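Local coordinates for BrkA translocator (Bordetella pertussis, PDB 3QQ2), which forms the outer-membrane beta-barrel pore through which the BrkA passenger domain reaches the cell surface, the whole protein inhibiting the classical pathway of complement activation, at residues L106-R111 and A138-E143; W24-S29 and S275-Y280; A156-E161 and L192-G197; A212-T217 and G240-G245. The protein carries 1 engineered substitution. All blocks are in the same frame, centred on the assembly; numbering follows the deposited sequence.

Overall arrangement
All four contacts are antiparallel strand pairs in the wall of one barrel. Contacts 1, 2 and 3 are surface contacts, while contact 4 is partly buried, with Glu243 and Thr217 packed inside. Contact 2 joins the first strand to the last, and the other three lie within the chain it closes. Contacts 3 and 4 share a border, strand 186-201 bonding to strand 207-221, and their centres are about 10 Å apart. Contact 1 meets contact 3 at Glu143 and Glu161. Outward faces are mostly apolar, whereas inward faces carry charge: two acids plus arginine in contact 1, arginine with histidine in contact 2, and mixed pairs in contacts 3 and 4. Glu50 binds both Arg111 and Arg26.

Contact 1 of 4, residues L106-R111 and A138-E143; sequences LDTVLR and AAWSLE
Asp107 and Glu143 stand side by side and point the same way, their carboxylates turned 77° against each other. Asp107 OD2 comes 3.0 Å from Glu143 OE1, a contact between two acceptors, and Glu161 brings a third carboxylate close to Glu143. Three carboxylates gathered here would probably make at least one of them easier to protonate. Next along the same face Val109 is paired with Ser141, and beyond it Arg111 runs extended from CG to NE and forms a salt bridge with Glu50.

The opposite face is made of Thr108, Leu110, Trp140 and Leu142. Trp140 has CG anti to its backbone N (chi1 168°), which turns the five-membered ring toward Thr108 and Leu110 and sends the six-membered ring along its own strand toward Leu142. Leu110 CG approaches the edge of the indole, 4.3 Å from CD1. The Thr108 hydroxyl lies near NE1 at a poor angle, and OG1 instead donates to Ser141 O at 3.2 Å. Ser141 O therefore accepts twice, also taking Val109 N at 3.0 Å. Leu142 CD2 packs 3.7 Å from Thr108 CB.

Reciprocal N-H to O bonds join Asp107 with Glu143, Val109 with Ser141 and Arg111 with Ala139. This alternation, with a polar, charged face inward and an apolar face with tryptophan outward, is that of a meander hairpin in a transmembrane beta-barrel.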
loop_
_atom_site.group_PDB
_atom_site.type_symbol
_atom_site.label_atom_id
_atom_site.label_comp_id
_atom_site.label_asym_id
_atom_site.label_seq_id
_atom_site.Cartn_x
_atom_site.Cartn_y
_atom_site.Cartn_z
ATOM N N LEU A 106 -13.147 37.087 -19.133
ATOM C CA LEU A 106 -12.212 36.054 -18.733
ATOM C C LEU A 106 -12.074 35.937 -17.238
ATOM O O LEU A 106 -12.004 36.949 -16.542
ATOM C CB LEU A 106 -10.844 36.181 -19.431
ATOM C CG LEU A 106 -9.920 37.400 -19.516
ATOM C CD1 LEU A 106 -9.486 37.956 -18.166
ATOM C CD2 LEU A 106 -8.710 36.939 -20.298
ATOM N N ASP A 107 -12.037 34.708 -16.736
ATOM C CA ASP A 107 -11.720 34.513 -15.325
ATOM C C ASP A 107 -10.519 33.626 -15.159
ATOM O O ASP A 107 -10.330 32.653 -15.897
ATOM C CB ASP A 107 -12.874 33.901 -14.538
ATOM C CG ASP A 107 -14.124 33.794 -15.345
ATOM O OD1 ASP A 107 -14.826 34.810 -15.529
ATOM O OD2 ASP A 107 -14.408 32.676 -15.798
ATOM N N THR A 108 -9.717 33.976 -14.167
ATOM C CA THR A 108 -8.680 33.099 -13.679
ATOM C C THR A 108 -8.946 32.836 -12.209
ATOM O O THR A 108 -9.416 33.722 -11.507
ATOM C CB THR A 108 -7.308 33.706 -13.839
ATOM O OG1 THR A 108 -6.348 32.767 -13.359
ATOM C CG2 THR A 108 -7.179 35.034 -13.056
ATOM N N VAL A 109 -8.681 31.617 -11.749
ATOM C CA VAL A 109 -9.002 31.247 -10.374
ATOM C C VAL A 109 -7.974 30.266 -9.858
ATOM O O VAL A 109 -7.608 29.312 -10.551
ATOM C CB VAL A 109 -10.457 30.691 -10.228
ATOM C CG1 VAL A 109 -11.388 31.291 -11.289
ATOM C CG2 VAL A 109 -10.504 29.204 -10.313
ATOM N N LEU A 110 -7.491 30.523 -8.651
ATOM C CA LEU A 110 -6.451 29.713 -8.030
ATOM C C LEU A 110 -7.069 29.058 -6.839
ATOM O O LEU A 110 -7.657 29.737 -5.993
ATOM C CB LEU A 110 -5.325 30.602 -7.531
ATOM C CG LEU A 110 -3.907 30.067 -7.680
ATOM C CD1 LEU A 110 -2.953 30.888 -6.838
ATOM C CD2 LEU A 110 -3.795 28.575 -7.342
ATOM N N ARG A 111 -6.963 27.737 -6.772
ATOM C CA ARG A 111 -7.492 27.001 -5.617
ATOM C C ARG A 111 -6.429 26.185 -4.921
ATOM O O ARG A 111 -5.602 25.542 -5.552
ATOM C CB ARG A 111 -8.659 26.121 -6.021
ATOM C CG ARG A 111 -9.901 26.899 -6.372
ATOM C CD ARG A 111 -11.085 25.964 -6.413
ATOM N NE ARG A 111 -12.278 26.554 -7.005
ATOM C CZ ARG A 111 -12.390 26.907 -8.280
ATOM N NH1 ARG A 111 -11.369 26.754 -9.112
ATOM N NH2 ARG A 111 -13.530 27.414 -8.724
ATOM N N ALA A 138 -3.635 21.881 -5.758
ATOM C CA ALA A 138 -3.844 23.199 -6.257
ATOM C C ALA A 138 -4.489 23.041 -7.620
ATOM O O ALA A 138 -4.281 22.041 -8.314
ATOM C CB ALA A 138 -2.544 23.885 -6.390
ATOM N N ALA A 139 -5.261 24.032 -8.026
ATOM C CA ALA A 139 -5.863 24.015 -9.336
ATOM C C ALA A 139 -5.916 25.436 -9.806
ATOM O O ALA A 139 -6.445 26.311 -9.105
ATOM C CB ALA A 139 -7.235 23.440 -9.248
ATOM N N TRP A 140 -5.342 25.688 -10.966
ATOM C CA TRP A 140 -5.369 27.021 -11.520
ATOM C C TRP A 140 -6.043 26.927 -12.866
ATOM O O TRP A 140 -5.705 26.078 -13.681
ATOM C CB TRP A 140 -3.950 27.573 -11.639
ATOM C CG TRP A 140 -3.793 28.863 -12.466
ATOM C CD1 TRP A 140 -3.795 30.142 -11.994
ATOM C CD2 TRP A 140 -3.574 28.970 -13.895
ATOM N NE1 TRP A 140 -3.589 31.032 -13.019
ATOM C CE2 TRP A 140 -3.452 30.344 -14.196
ATOM C CE3 TRP A 140 -3.483 28.035 -14.948
ATOM C CZ2 TRP A 140 -3.238 30.816 -15.507
ATOM C CZ3 TRP A 140 -3.271 28.509 -16.257
ATOM C CH2 TRP A 140 -3.151 29.888 -16.518
ATOM N N SER A 141 -7.012 27.786 -13.116
ATOM C CA SER A 141 -7.666 27.741 -14.403
ATOM C C SER A 141 -7.810 29.123 -14.947
ATOM O O SER A 141 -7.845 30.112 -14.216
ATOM C CB SER A 141 -9.035 27.119 -14.285
ATOM O OG SER A 141 -9.869 28.003 -13.566
ATOM N N LEU A 142 -7.898 29.172 -16.258
ATOM C CA LEU A 142 -8.003 30.414 -16.962
ATOM C C LEU A 142 -9.009 30.162 -18.053
ATOM O O LEU A 142 -8.935 29.161 -18.768
ATOM C CB LEU A 142 -6.647 30.834 -17.533
ATOM C CG LEU A 142 -6.495 32.183 -18.240
ATOM C CD1 LEU A 142 -6.944 32.051 -19.670
ATOM C CD2 LEU A 142 -7.220 33.331 -17.518
ATOM N N GLU A 143 -9.954 31.083 -18.162
ATOM C CA GLU A 143 -11.101 30.904 -19.001
ATOM C C GLU A 143 -11.497 32.212 -19.600
ATOM O O GLU A 143 -11.448 33.231 -18.934
ATOM C CB GLU A 143 -12.217 30.397 -18.147
ATOM C CG GLU A 143 -13.529 30.428 -18.809
ATOM C CD GLU A 143 -14.604 30.058 -17.837
ATOM O OE1 GLU A 143 -15.643 30.752 -17.811
ATOM O OE2 GLU A 143 -14.391 29.086 -17.075
#

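Contact 2 of 4, residues W24-S29 and S275-Y280; sequences WARTFS and SFHAGY
His277 leans over the neighbouring strand to touch both Phe28 and Arg26. Its CD2 lies 3.2 Å from Phe28 CB, meeting the root of that side chain; a chi1 of 69° sets the phenyl ring between its own backbone N and carbonyl carbon, turned off from the partner strand. The same CD2 sits 3.7 Å from Arg26 NH1, at the edge of the guanidinium. Arg26 and His277 run side by side in the same direction, with guanidinium and imidazole planes 52° apart. On the other face Thr27 CG2 packs on Ala278 CB at 3.8 Å. Gly279, paired with Arg26, brings no side chain of its own to this inner surface.

Six backbone bonds carry these side chains. Ala25 exchanges a reciprocal pair with Tyr280, Tyr280 N reaching Ala25 O at 2.9 Å. Ser29 and Phe276 do the same at the other end. In the middle, Thr27 N donates to Ala278 O, while Ala278 N comes to Thr27 O at 3.2 Å, the longest of the six.

Farther out, partners on other strands set the polar ends. Glu50 forms a salt bridge with Arg26 NE, which steadies the guanidinium beside His277. Trp24 NE1 bonds to Tyr95, reaching across the interior, and Ser275 OG bonds to Glu30. On the outer surface the Phe276 ring meets those of Trp274 and Tyr262, and Tyr280 OH bonds to His256.

Strand 21-34 thus meets strand 271-282, the first and last strands of the chain, in the antiparallel seam that closes the 12-stranded autotransporter beta-barrel.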
loop_
_atom_site.group_PDB
_atom_site.type_symbol
_atom_site.label_atom_id
_atom_site.label_comp_id
_atom_site.label_asym_id
_atom_site.label_seq_id
_atom_site.Cartn_x
_atom_site.Cartn_y
_atom_site.Cartn_z
ATOM N N TRP A 24 -21.633 35.048 -2.894
ATOM C CA TRP A 24 -22.233 33.997 -3.742
ATOM C C TRP A 24 -22.074 32.604 -3.139
ATOM O O TRP A 24 -21.179 32.373 -2.346
ATOM C CB TRP A 24 -21.707 34.051 -5.188
ATOM C CG TRP A 24 -20.230 33.975 -5.311
ATOM C CD1 TRP A 24 -19.361 35.022 -5.420
ATOM C CD2 TRP A 24 -19.426 32.785 -5.363
ATOM N NE1 TRP A 24 -18.064 34.562 -5.537
ATOM C CE2 TRP A 24 -18.079 33.194 -5.513
ATOM C CE3 TRP A 24 -19.714 31.418 -5.317
ATOM C CZ2 TRP A 24 -17.029 32.289 -5.593
ATOM C CZ3 TRP A 24 -18.672 30.522 -5.409
ATOM C CH2 TRP A 24 -17.341 30.958 -5.535
ATOM N N ALA A 25 -22.974 31.698 -3.478
ATOM C CA ALA A 25 -22.801 30.307 -3.110
ATOM C C ALA A 25 -23.096 29.395 -4.291
ATOM O O ALA A 25 -24.062 29.607 -5.046
ATOM C CB ALA A 25 -23.683 29.947 -1.923
ATOM N N ARG A 26 -22.273 28.369 -4.466
ATOM C CA ARG A 26 -22.544 27.412 -5.542
ATOM C C ARG A 26 -22.368 25.993 -5.091
ATOM O O ARG A 26 -21.343 25.638 -4.523
ATOM C CB ARG A 26 -21.690 27.684 -6.784
ATOM C CG ARG A 26 -20.217 27.355 -6.644
ATOM C CD ARG A 26 -19.537 27.528 -8.000
ATOM N NE ARG A 26 -18.374 26.659 -8.180
ATOM C CZ ARG A 26 -18.441 25.419 -8.643
ATOM N NH1 ARG A 26 -19.615 24.887 -8.964
ATOM N NH2 ARG A 26 -17.340 24.706 -8.783
ATOM N N THR A 27 -23.383 25.187 -5.343
ATOM C CA THR A 27 -23.275 23.765 -5.107
ATOM C C THR A 27 -23.145 23.024 -6.447
ATOM O O THR A 27 -23.371 23.609 -7.503
ATOM C CB THR A 27 -24.453 23.259 -4.271
ATOM O OG1 THR A 27 -24.284 21.865 -4.053
ATOM C CG2 THR A 27 -25.781 23.482 -4.991
ATOM N N PHE A 28 -22.765 21.752 -6.401
ATOM C CA PHE A 28 -22.614 20.933 -7.610
ATOM C C PHE A 28 -22.444 19.473 -7.271
ATOM O O PHE A 28 -22.064 19.126 -6.147
ATOM C CB PHE A 28 -21.408 21.372 -8.437
ATOM C CG PHE A 28 -20.082 21.076 -7.789
ATOM C CD1 PHE A 28 -19.565 21.912 -6.802
ATOM C CD2 PHE A 28 -19.340 19.972 -8.167
ATOM C CE1 PHE A 28 -18.340 21.641 -6.201
ATOM C CE2 PHE A 28 -18.113 19.709 -7.564
ATOM C CZ PHE A 28 -17.621 20.543 -6.579
ATOM N N SER A 29 -22.684 18.624 -8.264
ATOM C CA SER A 29 -22.616 17.188 -8.088
ATOM C C SER A 29 -22.573 16.479 -9.438
ATOM O O SER A 29 -23.438 16.671 -10.275
ATOM C CB SER A 29 -23.825 16.727 -7.302
ATOM O OG SER A 29 -23.906 15.326 -7.323
ATOM N N SER A 275 -24.521 15.660 -14.279
ATOM C CA SER A 275 -23.688 16.650 -13.649
ATOM C C SER A 275 -24.536 17.902 -13.467
ATOM O O SER A 275 -24.884 18.574 -14.451
ATOM C CB SER A 275 -22.488 16.943 -14.545
ATOM O OG SER A 275 -21.864 18.185 -14.224
ATOM N N PHE A 276 -24.866 18.203 -12.210
ATOM C CA PHE A 276 -25.695 19.358 -11.838
ATOM C C PHE A 276 -24.866 20.461 -11.197
ATOM O O PHE A 276 -23.940 20.181 -10.451
ATOM C CB PHE A 276 -26.791 18.931 -10.865
ATOM C CG PHE A 276 -27.612 17.759 -11.341
ATOM C CD1 PHE A 276 -27.469 16.501 -10.750
ATOM C CD2 PHE A 276 -28.537 17.903 -12.386
ATOM C CE1 PHE A 276 -28.234 15.393 -11.195
ATOM C CE2 PHE A 276 -29.313 16.801 -12.840
ATOM C CZ PHE A 276 -29.162 15.551 -12.244
ATOM N N HIS A 277 -25.183 21.708 -11.525
ATOM C CA HIS A 277 -24.633 22.886 -10.862
ATOM C C HIS A 277 -25.802 23.814 -10.557
ATOM O O HIS A 277 -26.666 24.037 -11.404
ATOM C CB HIS A 277 -23.666 23.656 -11.766
ATOM C CG HIS A 277 -22.405 22.925 -12.120
ATOM N ND1 HIS A 277 -22.172 22.404 -13.380
ATOM C CD2 HIS A 277 -21.281 22.678 -11.404
ATOM C CE1 HIS A 277 -20.976 21.836 -13.413
ATOM N NE2 HIS A 277 -20.414 21.989 -12.226
ATOM N N ALA A 278 -25.827 24.352 -9.347
ATOM C CA ALA A 278 -26.810 25.362 -8.954
ATOM C C ALA A 278 -26.006 26.464 -8.329
ATOM O O ALA A 278 -25.023 26.190 -7.653
ATOM C CB ALA A 278 -27.776 24.805 -7.952
ATOM N N GLY A 279 -26.396 27.706 -8.554
ATOM C CA GLY A 279 -25.640 28.813 -7.989
ATOM C C GLY A 279 -26.508 30.008 -7.687
ATOM O O GLY A 279 -27.427 30.286 -8.458
ATOM N N TYR A 280 -26.218 30.699 -6.578
ATOM C CA TYR A 280 -26.895 31.941 -6.215
ATOM C C TYR A 280 -25.907 33.084 -5.998
ATOM O O TYR A 280 -24.873 32.889 -5.376
ATOM C CB TYR A 280 -27.747 31.769 -4.942
ATOM C CG TYR A 280 -28.183 33.109 -4.338
ATOM C CD1 TYR A 280 -27.339 33.822 -3.478
ATOM C CD2 TYR A 280 -29.412 33.682 -4.657
ATOM C CE1 TYR A 280 -27.718 35.058 -2.946
ATOM C CE2 TYR A 280 -29.792 34.919 -4.118
ATOM C CZ TYR A 280 -28.934 35.590 -3.266
ATOM O OH TYR A 280 -29.288 36.803 -2.745
#

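Contact 3 of 4, residues A156-E161 and L192-G197; sequences AEPQAE and LGLRFG
Glu157 and Arg195 make the one salt bridge across this pair, their side chains running alongside each other. Arg195 NH1 donates to Glu157 OE2, modelled at 2.5 Å, a length probably too short at this resolution, with the carboxylate at the guanidinium edge and the two planes 29° apart. The side chain of Glu157 is stretched out, chi1 -162° and chi2 176°, whereas Arg195 bends at chi3 to bring NH1 round to it. The guanidinium also makes a cation-pi contact with Tyr211. Gln159 crosses Arg195 at about a right angle, NE2 being 3.8 Å from Arg195 CD, while its OE1 accepts from Arg213.

Apolar contacts occupy the other face. Ala156 CB meets the edge of the Phe196 ring, 3.6 Å from CE1. Leu194 CD1 lies over the proline, 3.9 Å from Pro158 CD, and Leu192 touches Ala160 more loosely.

Among the backbone bonds, Gln159 N to Gly193 O is 3.0 Å, and Arg195 N donates to Glu157 O. The returning bonds, Glu157 N to Arg195 O and Gly193 N to Gln159 O, are weak. Charged residues within and leucine and phenylalanine outside are the pattern of a membrane-spanning beta-barrel wall.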
loop_
_atom_site.group_PDB
_atom_site.type_symbol
_atom_site.label_atom_id
_atom_site.label_comp_id
_atom_site.label_asym_id
_atom_site.label_seq_id
_atom_site.Cartn_x
_atom_site.Cartn_y
_atom_site.Cartn_z
ATOM N N ALA A 156 -24.999 34.030 -28.842
ATOM C CA ALA A 156 -24.073 32.949 -29.133
ATOM C C ALA A 156 -22.810 33.196 -28.321
ATOM O O ALA A 156 -22.383 34.344 -28.166
ATOM C CB ALA A 156 -23.757 32.924 -30.618
ATOM N N GLU A 157 -22.204 32.136 -27.795
ATOM C CA GLU A 157 -21.092 32.349 -26.875
ATOM C C GLU A 157 -20.040 31.274 -26.866
ATOM O O GLU A 157 -20.122 30.350 -26.077
ATOM C CB GLU A 157 -21.608 32.546 -25.460
ATOM C CG GLU A 157 -20.598 33.191 -24.524
ATOM C CD GLU A 157 -21.185 33.445 -23.150
ATOM O OE1 GLU A 157 -21.482 34.631 -22.832
ATOM O OE2 GLU A 157 -21.373 32.449 -22.408
ATOM N N PRO A 158 -19.035 31.410 -27.732
ATOM C CA PRO A 158 -17.897 30.496 -27.706
ATOM C C PRO A 158 -17.056 30.714 -26.456
ATOM O O PRO A 158 -16.854 31.859 -26.045
ATOM C CB PRO A 158 -17.100 30.886 -28.952
ATOM C CG PRO A 158 -17.566 32.262 -29.304
ATOM C CD PRO A 158 -18.990 32.331 -28.881
ATOM N N GLN A 159 -16.573 29.627 -25.863
ATOM C CA GLN A 159 -15.755 29.731 -24.661
ATOM C C GLN A 159 -14.548 28.778 -24.646
ATOM O O GLN A 159 -14.608 27.655 -25.141
ATOM C CB GLN A 159 -16.618 29.560 -23.400
ATOM C CG GLN A 159 -17.365 28.214 -23.301
ATOM C CD GLN A 159 -18.750 28.324 -22.639
ATOM O OE1 GLN A 159 -19.260 27.347 -22.065
ATOM N NE2 GLN A 159 -19.369 29.506 -22.730
ATOM N N ALA A 160 -13.451 29.247 -24.070
ATOM C CA ALA A 160 -12.253 28.437 -23.926
ATOM C C ALA A 160 -11.754 28.434 -22.466
ATOM O O ALA A 160 -11.734 29.466 -21.791
ATOM C CB ALA A 160 -11.181 28.909 -24.892
ATOM N N GLU A 161 -11.391 27.249 -21.991
ATOM C CA GLU A 161 -10.937 27.053 -20.639
ATOM C C GLU A 161 -9.758 26.081 -20.621
ATOM O O GLU A 161 -9.883 24.894 -20.943
ATOM C CB GLU A 161 -12.083 26.545 -19.737
ATOM C CG GLU A 161 -11.672 26.397 -18.229
ATOM C CD GLU A 161 -12.775 25.833 -17.308
ATOM O OE1 GLU A 161 -13.324 24.728 -17.592
ATOM O OE2 GLU A 161 -13.073 26.494 -16.282
ATOM N N LEU A 192 -13.261 23.366 -24.891
ATOM C CA LEU A 192 -13.952 24.081 -25.962
ATOM C C LEU A 192 -15.446 23.853 -25.847
ATOM O O LEU A 192 -15.880 22.750 -25.513
ATOM C CB LEU A 192 -13.488 23.556 -27.310
ATOM C CG LEU A 192 -12.059 23.861 -27.735
ATOM C CD1 LEU A 192 -11.988 23.691 -29.228
ATOM C CD2 LEU A 192 -11.648 25.267 -27.373
ATOM N N GLY A 193 -16.225 24.892 -26.133
ATOM C CA GLY A 193 -17.671 24.840 -25.998
ATOM C C GLY A 193 -18.376 26.054 -26.569
ATOM O O GLY A 193 -17.756 27.088 -26.858
ATOM N N LEU A 194 -19.689 25.920 -26.732
ATOM C CA LEU A 194 -20.529 26.991 -27.233
ATOM C C LEU A 194 -21.901 26.918 -26.587
ATOM O O LEU A 194 -22.481 25.835 -26.504
ATOM C CB LEU A 194 -20.670 26.833 -28.733
ATOM C CG LEU A 194 -21.527 27.829 -29.502
ATOM C CD1 LEU A 194 -20.724 29.051 -29.938
ATOM C CD2 LEU A 194 -22.088 27.121 -30.699
ATOM N N ARG A 195 -22.419 28.055 -26.118
ATOM C CA ARG A 195 -23.835 28.119 -25.703
ATOM C C ARG A 195 -24.709 29.036 -26.584
ATOM O O ARG A 195 -24.254 30.084 -27.046
ATOM C CB ARG A 195 -24.002 28.398 -24.189
ATOM C CG ARG A 195 -23.508 29.743 -23.650
ATOM C CD ARG A 195 -23.152 29.663 -22.113
ATOM N NE ARG A 195 -24.187 30.154 -21.181
ATOM C CZ ARG A 195 -24.371 31.439 -20.855
ATOM N NH1 ARG A 195 -23.615 32.385 -21.400
ATOM N NH2 ARG A 195 -25.326 31.792 -19.993
ATOM N N PHE A 196 -25.944 28.611 -26.839
ATOM C CA PHE A 196 -26.924 29.441 -27.507
ATOM C C PHE A 196 -28.052 29.682 -26.554
ATOM O O PHE A 196 -28.612 28.732 -26.023
ATOM C CB PHE A 196 -27.536 28.725 -28.700
ATOM C CG PHE A 196 -26.650 28.654 -29.889
ATOM C CD1 PHE A 196 -26.047 29.800 -30.388
ATOM C CD2 PHE A 196 -26.433 27.432 -30.527
ATOM C CE1 PHE A 196 -25.232 29.740 -31.501
ATOM C CE2 PHE A 196 -25.616 27.349 -31.630
ATOM C CZ PHE A 196 -25.011 28.508 -32.133
ATOM N N GLY A 197 -28.434 30.932 -26.354
ATOM C CA GLY A 197 -29.628 31.190 -25.566
ATOM C C GLY A 197 -30.411 32.390 -26.035
ATOM O O GLY A 197 -30.064 33.033 -27.037
#

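Contact 4 of 4, residues A212-T217 and G240-G245; sequences ARLGWT and GRVELG
Thr217 CG2 sits over the centre of one face of the Arg241 guanidinium, 3.2 Å above its plane, with the two side chains alongside each other. The Arg213 guanidinium is met at its edge instead, Glu243 CG lying 3.4 Å from NH2. Its plane and that of the Glu243 carboxylate are 55° apart, and NH2 stays 4.0 Å from OE2, beyond a salt bridge. Each arginine has another partner: Arg241 NH2 makes a weak salt bridge with Glu243 OE1, whereas Arg213 binds Glu263 through NH2 and Gln159 through NH1. On the opposite face the Trp216 indole stands obliquely to Arg241 O, which approaches CD1 at 3.2 Å.

These strands, 207-221 and 241-252, are neighbours in the wall of the transmembrane beta-barrel, and the side chains alternate accordingly. Arg213, Thr217, Arg241 and Glu243 turn into the pore, where Thr217 OG1 is held by Gly190 and Arg191. Leu214, Trp216, Val242 and Leu244 lie on the outer surface. Leu214 and Leu244 run side by side, their CD1 atoms 3.7 Å apart, and Val242 CG2 also touches Leu214 CD1, at 3.9 Å.

Gly215, between Arg213 and Thr217 on the inward face, lets Glu243 fold back over the neighbouring strand: the glutamate bends at chi2 (-132°), and its CG rests near Gly215 O. Reciprocal backbone bonds join Gly215 to Glu243 and Arg213 to Gly245, and Thr217 N donates to Arg241 O at 3.0 Å.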
loop_
_atom_site.group_PDB
_atom_site.type_symbol
_atom_site.label_atom_id
_atom_site.label_comp_id
_atom_site.label_asym_id
_atom_site.label_seq_id
_atom_site.Cartn_x
_atom_site.Cartn_y
_atom_site.Cartn_z
ATOM N N ALA A 212 -28.817 26.301 -24.281
ATOM C CA ALA A 212 -28.321 24.941 -24.341
ATOM C C ALA A 212 -26.832 24.968 -24.741
ATOM O O ALA A 212 -26.385 25.902 -25.416
ATOM C CB ALA A 212 -29.143 24.139 -25.258
ATOM N N ARG A 213 -26.062 23.970 -24.295
ATOM C CA ARG A 213 -24.589 24.059 -24.325
ATOM C C ARG A 213 -23.935 22.829 -24.897
ATOM O O ARG A 213 -24.239 21.720 -24.461
ATOM C CB ARG A 213 -24.022 24.285 -22.909
ATOM C CG ARG A 213 -22.773 25.205 -22.876
ATOM C CD ARG A 213 -21.963 25.150 -21.586
ATOM N NE ARG A 213 -21.313 23.840 -21.441
ATOM C CZ ARG A 213 -20.063 23.550 -21.812
ATOM N NH1 ARG A 213 -19.279 24.480 -22.349
ATOM N NH2 ARG A 213 -19.590 22.321 -21.633
ATOM N N LEU A 214 -23.021 23.022 -25.849
ATOM C CA LEU A 214 -22.224 21.913 -26.367
ATOM C C LEU A 214 -20.767 22.124 -26.062
ATOM O O LEU A 214 -20.238 23.211 -26.300
ATOM C CB LEU A 214 -22.376 21.763 -27.870
ATOM C CG LEU A 214 -21.335 20.857 -28.547
ATOM C CD1 LEU A 214 -21.793 19.403 -28.644
ATOM C CD2 LEU A 214 -21.025 21.403 -29.905
ATOM N N GLY A 215 -20.116 21.073 -25.566
ATOM C CA GLY A 215 -18.723 21.177 -25.158
ATOM C C GLY A 215 -17.839 19.985 -25.440
ATOM O O GLY A 215 -18.281 18.844 -25.422
ATOM N N TRP A 216 -16.576 20.270 -25.702
ATOM C CA TRP A 216 -15.562 19.249 -25.773
ATOM C C TRP A 216 -14.521 19.494 -24.678
ATOM O O TRP A 216 -14.217 20.652 -24.343
ATOM C CB TRP A 216 -14.891 19.300 -27.131
ATOM C CG TRP A 216 -13.734 18.363 -27.299
ATOM C CD1 TRP A 216 -13.789 17.013 -27.547
ATOM C CD2 TRP A 216 -12.350 18.710 -27.272
ATOM N NE1 TRP A 216 -12.521 16.501 -27.667
ATOM C CE2 TRP A 216 -11.617 17.517 -27.501
ATOM C CE3 TRP A 216 -11.655 19.914 -27.082
ATOM C CZ2 TRP A 216 -10.224 17.493 -27.544
ATOM C CZ3 TRP A 216 -10.262 19.892 -27.121
ATOM C CH2 TRP A 216 -9.566 18.685 -27.349
ATOM N N THR A 217 -13.987 18.410 -24.112
ATOM C CA THR A 217 -12.850 18.526 -23.205
ATOM C C THR A 217 -11.973 17.286 -23.173
ATOM O O THR A 217 -12.450 16.157 -23.322
ATOM C CB THR A 217 -13.269 18.926 -21.778
ATOM O OG1 THR A 217 -12.151 19.513 -21.110
ATOM C CG2 THR A 217 -13.766 17.733 -20.977
ATOM N N GLY A 240 -10.447 12.710 -23.335
ATOM C CA GLY A 240 -11.268 13.260 -24.424
ATOM C C GLY A 240 -12.724 12.815 -24.393
ATOM O O GLY A 240 -13.024 11.644 -24.109
ATOM N N ARG A 241 -13.626 13.757 -24.699
ATOM C CA ARG A 241 -15.088 13.570 -24.552
ATOM C C ARG A 241 -15.905 14.781 -24.940
ATOM O O ARG A 241 -15.399 15.902 -24.959
ATOM C CB ARG A 241 -15.461 13.234 -23.112
ATOM C CG ARG A 241 -15.196 14.336 -22.140
ATOM C CD ARG A 241 -15.791 13.975 -20.829
ATOM N NE ARG A 241 -16.010 15.169 -20.025
ATOM C CZ ARG A 241 -15.226 15.556 -19.028
ATOM N NH1 ARG A 241 -14.151 14.827 -18.694
ATOM N NH2 ARG A 241 -15.536 16.682 -18.374
ATOM N N VAL A 242 -17.189 14.540 -25.196
ATOM C CA VAL A 242 -18.105 15.582 -25.648
ATOM C C VAL A 242 -19.220 15.743 -24.638
ATOM O O VAL A 242 -19.673 14.762 -24.047
ATOM C CB VAL A 242 -18.668 15.306 -27.081
ATOM C CG1 VAL A 242 -19.615 14.107 -27.102
ATOM C CG2 VAL A 242 -19.357 16.541 -27.642
ATOM N N GLU A 243 -19.641 16.988 -24.435
ATOM C CA GLU A 243 -20.660 17.296 -23.441
ATOM C C GLU A 243 -21.813 18.171 -23.955
ATOM O O GLU A 243 -21.626 19.121 -24.743
ATOM C CB GLU A 243 -20.031 17.830 -22.139
ATOM C CG GLU A 243 -19.149 19.062 -22.300
ATOM C CD GLU A 243 -17.797 18.965 -21.613
ATOM O OE1 GLU A 243 -17.697 18.431 -20.483
ATOM O OE2 GLU A 243 -16.812 19.444 -22.212
ATOM N N LEU A 244 -23.007 17.785 -23.502
ATOM C CA LEU A 244 -24.296 18.372 -23.881
ATOM C C LEU A 244 -25.076 18.658 -22.622
ATOM O O LEU A 244 -25.213 17.792 -21.751
ATOM C CB LEU A 244 -25.115 17.393 -24.723
ATOM C CG LEU A 244 -24.831 17.261 -26.220
ATOM C CD1 LEU A 244 -24.986 18.608 -26.926
ATOM C CD2 LEU A 244 -23.456 16.665 -26.465
ATOM N N GLY A 245 -25.601 19.871 -22.530
ATOM C CA GLY A 245 -26.327 20.283 -21.346
ATOM C C GLY A 245 -27.133 21.523 -21.616
ATOM O O GLY A 245 -27.105 22.064 -22.725
#